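Local coordinates for protein copper-transporting atpase (Sulfolobus solfataricus, PDB 2YJ6) that probably couples ATP hydrolysis to the transport of copper ions across the cell membrane, this piece being its cytosolic catalytic part with the nucleotide-binding and phosphorylation domains, at residues A[25-30]-A[198-203]; A[117-122]-A[131-136]. The protein carries 1 engineered substitution. All coordinates share one frame; numbering follows the deposited sequence.

Contact 1: A[25-30]-A[198-203]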
ATOM      1  N   ILE A  25       9.474  13.740  19.022  1.00 41.63           N
ATOM      2  CA  ILE A  25       8.623  14.350  18.010  1.00 38.27           C
ATOM      3  C   ILE A  25       8.765  15.868  17.930  1.00 43.78           C
ATOM      4  O   ILE A  25       8.581  16.443  16.863  1.00 42.04           O
ATOM      5  CB  ILE A  25       7.128  13.998  18.180  1.00 45.29           C
ATOM      6  CG1 ILE A  25       6.383  15.135  18.872  1.00 48.15           C
ATOM      7  CG2 ILE A  25       6.950  12.696  18.925  1.00 39.97           C
ATOM      8  CD1 ILE A  25       5.238  15.689  18.054  1.00 52.47           C
ATOM      9  N   LYS A  26       9.091  16.524  19.042  1.00 45.20           N
ATOM     10  CA  LYS A  26       9.204  17.983  19.026  1.00 40.70           C
ATOM     11  C   LYS A  26      10.252  18.421  18.025  1.00 39.16           C
ATOM     12  O   LYS A  26      10.171  19.504  17.478  1.00 41.91           O
ATOM     13  CB  LYS A  26       9.541  18.539  20.410  1.00 46.55           C
ATOM     14  N   GLU A  27      11.220  17.560  17.754  1.00 41.27           N
ATOM     15  CA  GLU A  27      12.305  17.907  16.839  1.00 41.61           C
ATOM     16  C   GLU A  27      12.012  17.617  15.361  1.00 46.19           C
ATOM     17  O   GLU A  27      12.757  18.059  14.480  1.00 44.77           O
ATOM     18  CB  GLU A  27      13.571  17.160  17.249  1.00 52.60           C
ATOM     19  CG  GLU A  27      13.701  16.933  18.750  1.00 49.09           C
ATOM     20  CD  GLU A  27      14.771  15.900  19.089  1.00 60.56           C
ATOM     21  OE1 GLU A  27      15.684  15.691  18.256  1.00 53.44           O
ATOM     22  OE2 GLU A  27      14.688  15.292  20.185  1.00 55.92           O
ATOM     23  N   ILE A  28      10.937  16.876  15.093  1.00 40.84           N
ATOM     24  CA  ILE A  28      10.626  16.425  13.735  1.00 41.39           C
ATOM     25  C   ILE A  28      10.493  17.600  12.759  1.00 48.18           C
ATOM     26  O   ILE A  28       9.801  18.579  13.047  1.00 48.61           O
ATOM     27  CB  ILE A  28       9.299  15.609  13.690  1.00 39.07           C
ATOM     28  CG1 ILE A  28       9.410  14.336  14.527  1.00 37.77           C
ATOM     29  CG2 ILE A  28       8.961  15.219  12.263  1.00 38.39           C
ATOM     30  CD1 ILE A  28      10.401  13.344  13.973  1.00 40.06           C
ATOM     31  N   ASP A  29      11.133  17.505  11.598  1.00 42.12           N
ATOM     32  CA  ASP A  29      10.899  18.512  10.566  1.00 47.77           C
ATOM     33  C   ASP A  29      10.363  17.944   9.243  1.00 50.90           C
ATOM     34  O   ASP A  29      10.018  18.717   8.349  1.00 47.81           O
ATOM     35  CB  ASP A  29      12.164  19.329  10.310  1.00 47.28           C
ATOM     36  CG  ASP A  29      13.294  18.486   9.773  1.00 51.13           C
ATOM     37  OD1 ASP A  29      13.250  18.159   8.569  1.00 50.91           O
ATOM     38  OD2 ASP A  29      14.224  18.160  10.547  1.00 51.77           O
ATOM     39  N   THR A  30      10.289  16.611   9.128  1.00 46.34           N
ATOM     40  CA  THR A  30       9.875  15.955   7.879  1.00 40.04           C
ATOM     41  C   THR A  30       8.860  14.816   8.063  1.00 38.53           C
ATOM     42  O   THR A  30       9.034  13.950   8.912  1.00 37.30           O
ATOM     43  CB  THR A  30      11.090  15.413   7.094  1.00 44.71           C
ATOM     44  OG1 THR A  30      12.013  16.478   6.836  1.00 52.08           O
ATOM     45  CG2 THR A  30      10.657  14.814   5.769  1.00 44.52           C
ATOM     46  N   GLY A 198      20.766  16.580   7.791  1.00 50.81           N
ATOM     47  CA  GLY A 198      20.060  17.557   8.593  1.00 51.48           C
ATOM     48  C   GLY A 198      18.691  17.189   9.115  1.00 50.85           C
ATOM     49  O   GLY A 198      18.329  17.553  10.235  1.00 52.80           O
ATOM     50  N   ASN A 199      17.925  16.468   8.309  1.00 50.10           N
ATOM     51  CA  ASN A 199      16.497  16.294   8.558  1.00 49.70           C
ATOM     52  C   ASN A 199      16.140  15.312   9.672  1.00 43.10           C
ATOM     53  O   ASN A 199      16.808  14.302   9.845  1.00 48.32           O
ATOM     54  CB  ASN A 199      15.810  15.892   7.259  1.00 48.60           C
ATOM     55  CG  ASN A 199      16.062  16.889   6.147  1.00 50.91           C
ATOM     56  OD1 ASN A 199      15.132  17.528   5.651  1.00 57.62           O
ATOM     57  ND2 ASN A 199      17.325  17.037   5.757  1.00 45.53           N
ATOM     58  N   LYS A 200      15.092  15.631  10.432  1.00 39.83           N
ATOM     59  CA  LYS A 200      14.564  14.724  11.445  1.00 39.46           C
ATOM     60  C   LYS A 200      13.253  14.122  10.933  1.00 43.46           C
ATOM     61  O   LYS A 200      12.288  14.841  10.666  1.00 39.79           O
ATOM     62  CB  LYS A 200      14.353  15.452  12.769  1.00 44.36           C
ATOM     63  CG  LYS A 200      15.643  15.701  13.544  1.00 51.44           C
ATOM     64  CD  LYS A 200      16.453  14.424  13.625  1.00 51.86           C
ATOM     65  CE  LYS A 200      17.375  14.423  14.827  1.00 58.26           C
ATOM     66  NZ  LYS A 200      18.056  13.097  14.971  1.00 57.26           N
ATOM     67  N   VAL A 201      13.221  12.802  10.789  1.00 38.01           N
ATOM     68  CA  VAL A 201      12.187  12.178   9.965  1.00 36.06           C
ATOM     69  C   VAL A 201      11.138  11.371  10.731  1.00 34.07           C
ATOM     70  O   VAL A 201      11.458  10.408  11.426  1.00 31.53           O
ATOM     71  CB  VAL A 201      12.827  11.301   8.861  1.00 35.47           C
ATOM     72  CG1 VAL A 201      11.760  10.568   8.060  1.00 36.70           C
ATOM     73  CG2 VAL A 201      13.685  12.158   7.950  1.00 41.36           C
ATOM     74  N   LEU A 202       9.879  11.775  10.588  1.00 36.33           N
ATOM     75  CA  LEU A 202       8.760  10.944  11.009  1.00 33.72           C
ATOM     76  C   LEU A 202       8.119  10.221   9.797  1.00 36.44           C
ATOM     77  O   LEU A 202       7.770  10.851   8.785  1.00 33.44           O
ATOM     78  CB  LEU A 202       7.730  11.765  11.774  1.00 28.66           C
ATOM     79  CG  LEU A 202       6.610  10.906  12.369  1.00 32.51           C
ATOM     80  CD1 LEU A 202       6.046  11.521  13.634  1.00 34.26           C
ATOM     81  CD2 LEU A 202       5.510  10.634  11.335  1.00 33.95           C
ATOM     82  N   MET A 203       7.993   8.901   9.902  1.00 28.96           N
ATOM     83  CA  MET A 203       7.499   8.084   8.790  1.00 33.51           C
ATOM     84  C   MET A 203       6.319   7.209   9.199  1.00 29.06           C
ATOM     85  O   MET A 203       6.337   6.604  10.265  1.00 26.54           O
ATOM     86  CB  MET A 203       8.604   7.199   8.188  1.00 34.32           C
ATOM     87  CG  MET A 203       8.063   6.224   7.122  1.00 37.86           C
ATOM     88  SD  MET A 203       9.233   5.125   6.294  1.00 45.50           S
ATOM     89  CE  MET A 203       9.803   6.197   4.996  1.00 41.66           C
TER

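Contact 2: A[117-122]-A[131-136]. With A99 (5'-O-[(S)-hydroxy{[(R)-hydroxy({(S)-hydroxy[(1S)-1-(2-nitrophenyl)ethoxy]phosphoryl}oxy)phosphoryl]oxy}phosphoryl]adenosine), chain C.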
ATOM      1  N   ASN A 117      -1.059  -2.095 -19.546  1.00 44.48           N
ATOM      2  CA  ASN A 117      -1.922  -2.884 -18.670  1.00 45.70           C
ATOM      3  C   ASN A 117      -1.157  -3.352 -17.431  1.00 53.41           C
ATOM      4  O   ASN A 117       0.072  -3.258 -17.372  1.00 51.53           O
ATOM      5  CB  ASN A 117      -2.491  -4.098 -19.416  1.00 42.49           C
ATOM      6  CG  ASN A 117      -3.264  -3.710 -20.690  1.00 49.96           C
ATOM      7  OD1 ASN A 117      -2.886  -4.099 -21.800  1.00 51.29           O
ATOM      8  ND2 ASN A 117      -4.348  -2.947 -20.529  1.00 43.55           N
ATOM      9  N   ASP A 118      -1.883  -3.872 -16.449  1.00 50.49           N
ATOM     10  CA  ASP A 118      -1.259  -4.366 -15.229  1.00 44.11           C
ATOM     11  C   ASP A 118      -1.107  -5.894 -15.264  1.00 44.84           C
ATOM     12  O   ASP A 118      -0.037  -6.423 -14.964  1.00 46.79           O
ATOM     13  CB  ASP A 118      -2.074  -3.936 -13.997  1.00 41.76           C
ATOM     14  CG  ASP A 118      -2.210  -2.418 -13.867  1.00 47.24           C
ATOM     15  OD1 ASP A 118      -1.198  -1.692 -13.989  1.00 50.62           O
ATOM     16  OD2 ASP A 118      -3.341  -1.943 -13.627  1.00 47.13           O
ATOM     17  N   ILE A 119      -2.170  -6.601 -15.644  1.00 36.75           N
ATOM     18  CA  ILE A 119      -2.196  -8.061 -15.566  1.00 33.92           C
ATOM     19  C   ILE A 119      -2.572  -8.739 -16.904  1.00 40.18           C
ATOM     20  O   ILE A 119      -3.414  -8.229 -17.641  1.00 34.30           O
ATOM     21  CB  ILE A 119      -3.191  -8.531 -14.477  1.00 31.92           C
ATOM     22  CG1 ILE A 119      -2.827  -7.935 -13.105  1.00 44.34           C
ATOM     23  CG2 ILE A 119      -3.265 -10.067 -14.430  1.00 27.83           C
ATOM     24  CD1 ILE A 119      -1.423  -8.282 -12.629  1.00 37.07           C
ATOM     25  N   ALA A 120      -1.975  -9.897 -17.195  1.00 35.27           N
ATOM     26  CA  ALA A 120      -2.197 -10.569 -18.476  1.00 33.37           C
ATOM     27  C   ALA A 120      -2.545 -12.056 -18.364  1.00 35.22           C
ATOM     28  O   ALA A 120      -2.066 -12.767 -17.463  1.00 31.70           O
ATOM     29  CB  ALA A 120      -1.001 -10.366 -19.401  1.00 32.27           C
ATOM     30  N   VAL A 121      -3.369 -12.521 -19.303  1.00 27.92           N
ATOM     31  CA  VAL A 121      -3.857 -13.899 -19.304  1.00 27.14           C
ATOM     32  C   VAL A 121      -3.344 -14.631 -20.542  1.00 31.64           C
ATOM     33  O   VAL A 121      -3.624 -14.214 -21.672  1.00 27.57           O
ATOM     34  CB  VAL A 121      -5.416 -13.953 -19.305  1.00 24.62           C
ATOM     35  CG1 VAL A 121      -5.919 -15.388 -19.223  1.00 25.06           C
ATOM     36  CG2 VAL A 121      -5.990 -13.133 -18.168  1.00 26.13           C
ATOM     37  N   TYR A 122      -2.592 -15.708 -20.321  1.00 29.30           N
ATOM     38  CA  TYR A 122      -2.064 -16.563 -21.382  1.00 28.77           C
ATOM     39  C   TYR A 122      -2.784 -17.901 -21.492  1.00 34.73           C
ATOM     40  O   TYR A 122      -3.046 -18.548 -20.477  1.00 32.93           O
ATOM     41  CB  TYR A 122      -0.574 -16.824 -21.144  1.00 31.69           C
ATOM     42  CG  TYR A 122       0.249 -15.578 -21.219  1.00 29.56           C
ATOM     43  CD1 TYR A 122       0.261 -14.677 -20.181  1.00 33.94           C
ATOM     44  CD2 TYR A 122       0.986 -15.282 -22.354  1.00 31.50           C
ATOM     45  CE1 TYR A 122       1.011 -13.514 -20.248  1.00 34.02           C
ATOM     46  CE2 TYR A 122       1.730 -14.117 -22.446  1.00 32.06           C
ATOM     47  CZ  TYR A 122       1.742 -13.237 -21.388  1.00 36.37           C
ATOM     48  OH  TYR A 122       2.487 -12.075 -21.463  1.00 40.94           O
ATOM     49  N   PHE A 131      -6.186  -7.199 -17.589  1.00 27.53           N
ATOM     50  CA  PHE A 131      -6.884  -6.410 -16.575  1.00 32.70           C
ATOM     51  C   PHE A 131      -6.101  -5.136 -16.224  1.00 33.47           C
ATOM     52  O   PHE A 131      -4.876  -5.095 -16.304  1.00 33.79           O
ATOM     53  CB  PHE A 131      -7.006  -7.169 -15.251  1.00 31.16           C
ATOM     54  CG  PHE A 131      -7.849  -8.410 -15.283  1.00 26.18           C
ATOM     55  CD1 PHE A 131      -7.292  -9.640 -15.603  1.00 24.96           C
ATOM     56  CD2 PHE A 131      -9.169  -8.368 -14.877  1.00 26.60           C
ATOM     57  CE1 PHE A 131      -8.048 -10.785 -15.595  1.00 24.74           C
ATOM     58  CE2 PHE A 131      -9.948  -9.516 -14.861  1.00 27.79           C
ATOM     59  CZ  PHE A 131      -9.384 -10.738 -15.209  1.00 23.72           C
ATOM     60  N   ASN A 132      -6.823  -4.110 -15.790  1.00 43.00           N
ATOM     61  CA  ASN A 132      -6.225  -2.998 -15.066  1.00 34.56           C
ATOM     62  C   ASN A 132      -6.775  -2.966 -13.653  1.00 39.44           C
ATOM     63  O   ASN A 132      -7.984  -3.065 -13.445  1.00 37.68           O
ATOM     64  CB  ASN A 132      -6.494  -1.666 -15.756  1.00 44.55           C
ATOM     65  CG  ASN A 132      -5.668  -1.493 -17.000  1.00 49.13           C
ATOM     66  OD1 ASN A 132      -4.493  -1.855 -17.022  1.00 55.63           O
ATOM     67  ND2 ASN A 132      -6.277  -0.959 -18.051  1.00 45.87           N
ATOM     68  N   ILE A 133      -5.873  -2.800 -12.690  1.00 44.48           N
ATOM     69  CA  ILE A 133      -6.183  -2.917 -11.272  1.00 45.24           C
ATOM     70  C   ILE A 133      -5.746  -1.668 -10.511  1.00 47.99           C
ATOM     71  O   ILE A 133      -4.656  -1.149 -10.761  1.00 46.08           O
ATOM     72  CB  ILE A 133      -5.473  -4.152 -10.698  1.00 46.20           C
ATOM     73  CG1 ILE A 133      -6.133  -5.410 -11.257  1.00 46.51           C
ATOM     74  CG2 ILE A 133      -5.509  -4.146  -9.185  1.00 48.28           C
ATOM     75  CD1 ILE A 133      -5.479  -6.683 -10.832  1.00 43.66           C
ATOM     76  N   SER A 134      -6.599  -1.192  -9.601  1.00 44.91           N
ATOM     77  CA  SER A 134      -6.320   0.019  -8.814  1.00 48.76           C
ATOM     78  C   SER A 134      -6.627  -0.112  -7.317  1.00 50.98           C
ATOM     79  O   SER A 134      -7.298  -1.048  -6.888  1.00 45.36           O
ATOM     80  CB  SER A 134      -7.096   1.217  -9.361  1.00 47.65           C
ATOM     81  OG  SER A 134      -6.715   1.502 -10.693  1.00 63.76           O
ATOM     82  N   ASP A 135      -6.119   0.853  -6.547  1.00 51.02           N
ATOM     83  CA  ASP A 135      -6.344   0.976  -5.106  1.00 45.94           C
ATOM     84  C   ASP A 135      -7.431   2.035  -4.957  1.00 50.92           C
ATOM     85  O   ASP A 135      -7.812   2.654  -5.952  1.00 47.81           O
ATOM     86  CB  ASP A 135      -5.046   1.467  -4.435  1.00 47.36           C
ATOM     87  CG  ASP A 135      -4.923   1.063  -2.962  1.00 43.86           C
ATOM     88  OD1 ASP A 135      -5.951   0.927  -2.262  1.00 39.80           O
ATOM     89  OD2 ASP A 135      -3.769   0.887  -2.507  1.00 42.59           O
ATOM     90  N   VAL A 136      -7.913   2.250  -3.729  1.00 48.40           N
ATOM     91  CA  VAL A 136      -8.872   3.315  -3.412  1.00 48.08           C
ATOM     92  C   VAL A 136      -8.288   4.323  -2.408  1.00 49.75           C
ATOM     93  O   VAL A 136      -7.882   3.939  -1.316  1.00 46.89           O
ATOM     94  CB  VAL A 136     -10.140   2.730  -2.757  1.00 50.32           C
ATOM     95  CG1 VAL A 136     -11.231   3.799  -2.612  1.00 52.20           C
ATOM     96  CG2 VAL A 136     -10.640   1.538  -3.537  1.00 55.33           C
TER
HETATM   97  C'  A99 C1636      -1.133  -5.246  -4.996  1.00 72.87           C
HETATM   98  N1  A99 C1636      -2.114 -13.301  -9.969  1.00 53.02           N
HETATM   99  C2  A99 C1636      -1.720 -12.467 -10.949  1.00 46.76           C
HETATM  100  N3  A99 C1636      -0.612 -11.719 -10.871  1.00 52.31           N
HETATM  101  C4  A99 C1636       0.189 -11.780  -9.771  1.00 57.44           C
HETATM  102  C5  A99 C1636      -0.183 -12.669  -8.657  1.00 53.27           C
HETATM  103  C6  A99 C1636      -1.425 -13.459  -8.812  1.00 51.22           C
HETATM  104  N6  A99 C1636      -1.854 -14.315  -7.846  1.00 41.22           N
HETATM  105  N7  A99 C1636       0.766 -12.525  -7.714  1.00 55.95           N
HETATM  106  C8  A99 C1636       1.664 -11.622  -8.179  1.00 58.66           C
HETATM  107  N9  A99 C1636       1.317 -11.173  -9.397  1.00 54.93           N
HETATM  108  PA  A99 C1636       4.393  -9.113  -5.510  1.00 75.30           P
HETATM  109  PB  A99 C1636       2.718  -7.175  -4.393  1.00 89.35           P
HETATM  110  PG  A99 C1636       1.520  -4.775  -5.309  1.00 93.87           P
HETATM  111  O'L A99 C1636      -1.798  -3.185  -6.775  1.00 71.14           O
HETATM  112  O'M A99 C1636      -3.557  -2.071  -6.386  1.00 60.72           O
HETATM  113  C1' A99 C1636      -3.174  -2.233  -3.718  1.00 53.82           C
HETATM  114  O1A A99 C1636       5.360  -7.957  -5.620  1.00 85.77           O
HETATM  115  C1B A99 C1636       2.078 -10.198 -10.207  1.00 56.92           C
HETATM  116  O1B A99 C1636       1.858  -7.536  -3.199  1.00 83.42           O
HETATM  117  O1G A99 C1636       1.672  -4.379  -3.856  1.00 86.33           O
HETATM  118  C2' A99 C1636      -2.549  -3.075  -4.625  1.00 60.52           C
HETATM  119  N2' A99 C1636      -2.632  -2.768  -5.987  1.00 64.64           N
HETATM  120  O2' A99 C1636       1.602  -8.021 -11.081  1.00 53.86           O
HETATM  121  O2A A99 C1636       4.659 -10.248  -4.554  1.00 78.79           O
HETATM  122  C2B A99 C1636       1.615  -8.794  -9.875  1.00 60.31           C
HETATM  123  O2B A99 C1636       4.040  -6.464  -4.196  1.00 82.64           O
HETATM  124  O2G A99 C1636      -0.042  -4.660  -5.735  1.00 77.77           O
HETATM  125  C3' A99 C1636      -1.824  -4.268  -4.114  1.00 65.35           C
HETATM  126  O3' A99 C1636       2.806  -6.849  -9.059  1.00 67.90           O
HETATM  127  O3A A99 C1636       2.931  -8.540  -5.208  1.00 73.26           O
HETATM  128  C3B A99 C1636       2.649  -8.266  -8.905  1.00 64.00           C
HETATM  129  O3B A99 C1636       1.822  -6.352  -5.461  1.00 82.32           O
HETATM  130  O3G A99 C1636       2.342  -4.043  -6.349  1.00 83.87           O
HETATM  131  C4' A99 C1636      -1.814  -4.501  -2.745  1.00 64.77           C
HETATM  132  O4' A99 C1636       3.466 -10.279  -9.848  1.00 60.56           O
HETATM  133  C4B A99 C1636       3.907  -9.038  -9.283  1.00 61.46           C
HETATM  134  C5' A99 C1636      -2.446  -3.622  -1.877  1.00 58.36           C
HETATM  135  O5' A99 C1636       4.118  -9.727  -6.973  1.00 72.80           O
HETATM  136  C5B A99 C1636       4.853  -9.268  -8.108  1.00 70.19           C
HETATM  137  C6' A99 C1636      -3.119  -2.507  -2.360  1.00 54.26           C
HETATM  138  CM' A99 C1636      -0.709  -6.442  -4.147  1.00 68.20           C

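Contact 1: A[25-30]-A[198-203]
The carbonyl oxygen of Lys200 is gripped by two successive amides, Asp29 N at 3.0 Å and Thr30 N at 3.1 Å. Thr30 N approaches nearly along the C=O axis, whereas Asp29 N comes in at a bent angle, tilted from the carbonyl plane. The Asp29 carboxylate answers in the other direction: OD2 accepts Lys200 N over 2.7 Å, the N-H arriving from above the carboxylate plane. With CG set between its own N and carbonyl carbon (chi1 63°), the short acid can reach back to that amide. Its other oxygen accepts a hydrogen bond from the Thr30 hydroxyl (OG1 to Asp29 OD1, 2.7 Å), so both oxygens are engaged and the group's rotation is fixed. Replacing Asp29 by alanine would probably leave Lys200 N without this acceptor and Thr30 OG1 more at liberty to turn. Further along, Leu202 N donates to Thr30 O (2.9 Å), and Ile28 crosses Leu202 at about a right angle, its CG2 3.7 Å from Leu202 CB; these branched apolar chains suit a place also lined by Val219. Lys200 lays its CB against Glu27 O and sends NZ to a salt bridge with Asp218. The parallel bridge of Thr30 with Val201 starts the pairing of the neighbouring strands 30-34 and 201-205, inside the Rossmann-like sheet of the haloacid dehalogenase-type phosphorylation domain.

Contact 2: A[117-122]-A[131-136]
A classic beta bulge marks the open end of the hairpin formed by strands 119-123 and 126-134, where Asp118 and Ile119 together face Phe131. Phe131 O accepts from both amides: Asp118 N lies in the carbonyl plane at 3.2 Å, while Ile119 N is tilted 24° from it. Phe131 N returns a bond to Ile119 O (3.0 Å), completing an antiparallel hydrogen-bonded pair. Past the bulge the Asp118 side chain takes over from the backbone. With CG turned beside its own N (chi1 -59°), OD2 accepts Ile133 N over 2.8 Å through its anti lone pair, almost straight at 169°. An aspartate suits this position because its short arm supplies the acceptor for the next amide of the partner strand. Asn132 sets its amide steeply across that carboxylate, and its OD1 adds a weak bond from Asp118 N.

Apolar chains cover the face carrying Ile119 and Phe131. Val121 CG2 approaches Phe131 CE1 obliquely, and Ile119 CG1 lies 3.7 Å from Ile133 CD1. Ile119 CD1 then extends to the ribose of the caged nucleotide, 3.4 Å from A99 O2', while Asp135 OD2 meets the nitrophenyl ring at A99 C1' (3.4 Å) and is itself held by Thr40. Glu63, in helix 53-63, hydrogen-bonds the same ligand. In the antiparallel sheet of the nucleotide-binding domain, strand 106-112 flanks strand 119-123, and strand 45-50 flanks strand 126-134, bringing the Phe49 ring against that of Phe131.

Contact 2 is nested within the chain loop closed by contact 1, yet the two do not touch: their centres are about 37 Å apart, on opposite sides of the chain's centre. They share no strand. Contact 1 joins distant parts of the sequence in the mixed, largely parallel sheet of the phosphorylation domain, whereas contact 2 pairs close neighbours in the antiparallel sheet of the nucleotide-binding domain. Both are partly buried, and in both an aspartate carboxylate accepts a backbone amide of the other segment, beside the regular pairing. Contact 1 grades from buried strand residues to charged groups at its exposed end; the apolar face of contact 2 instead meets the bound nucleotide.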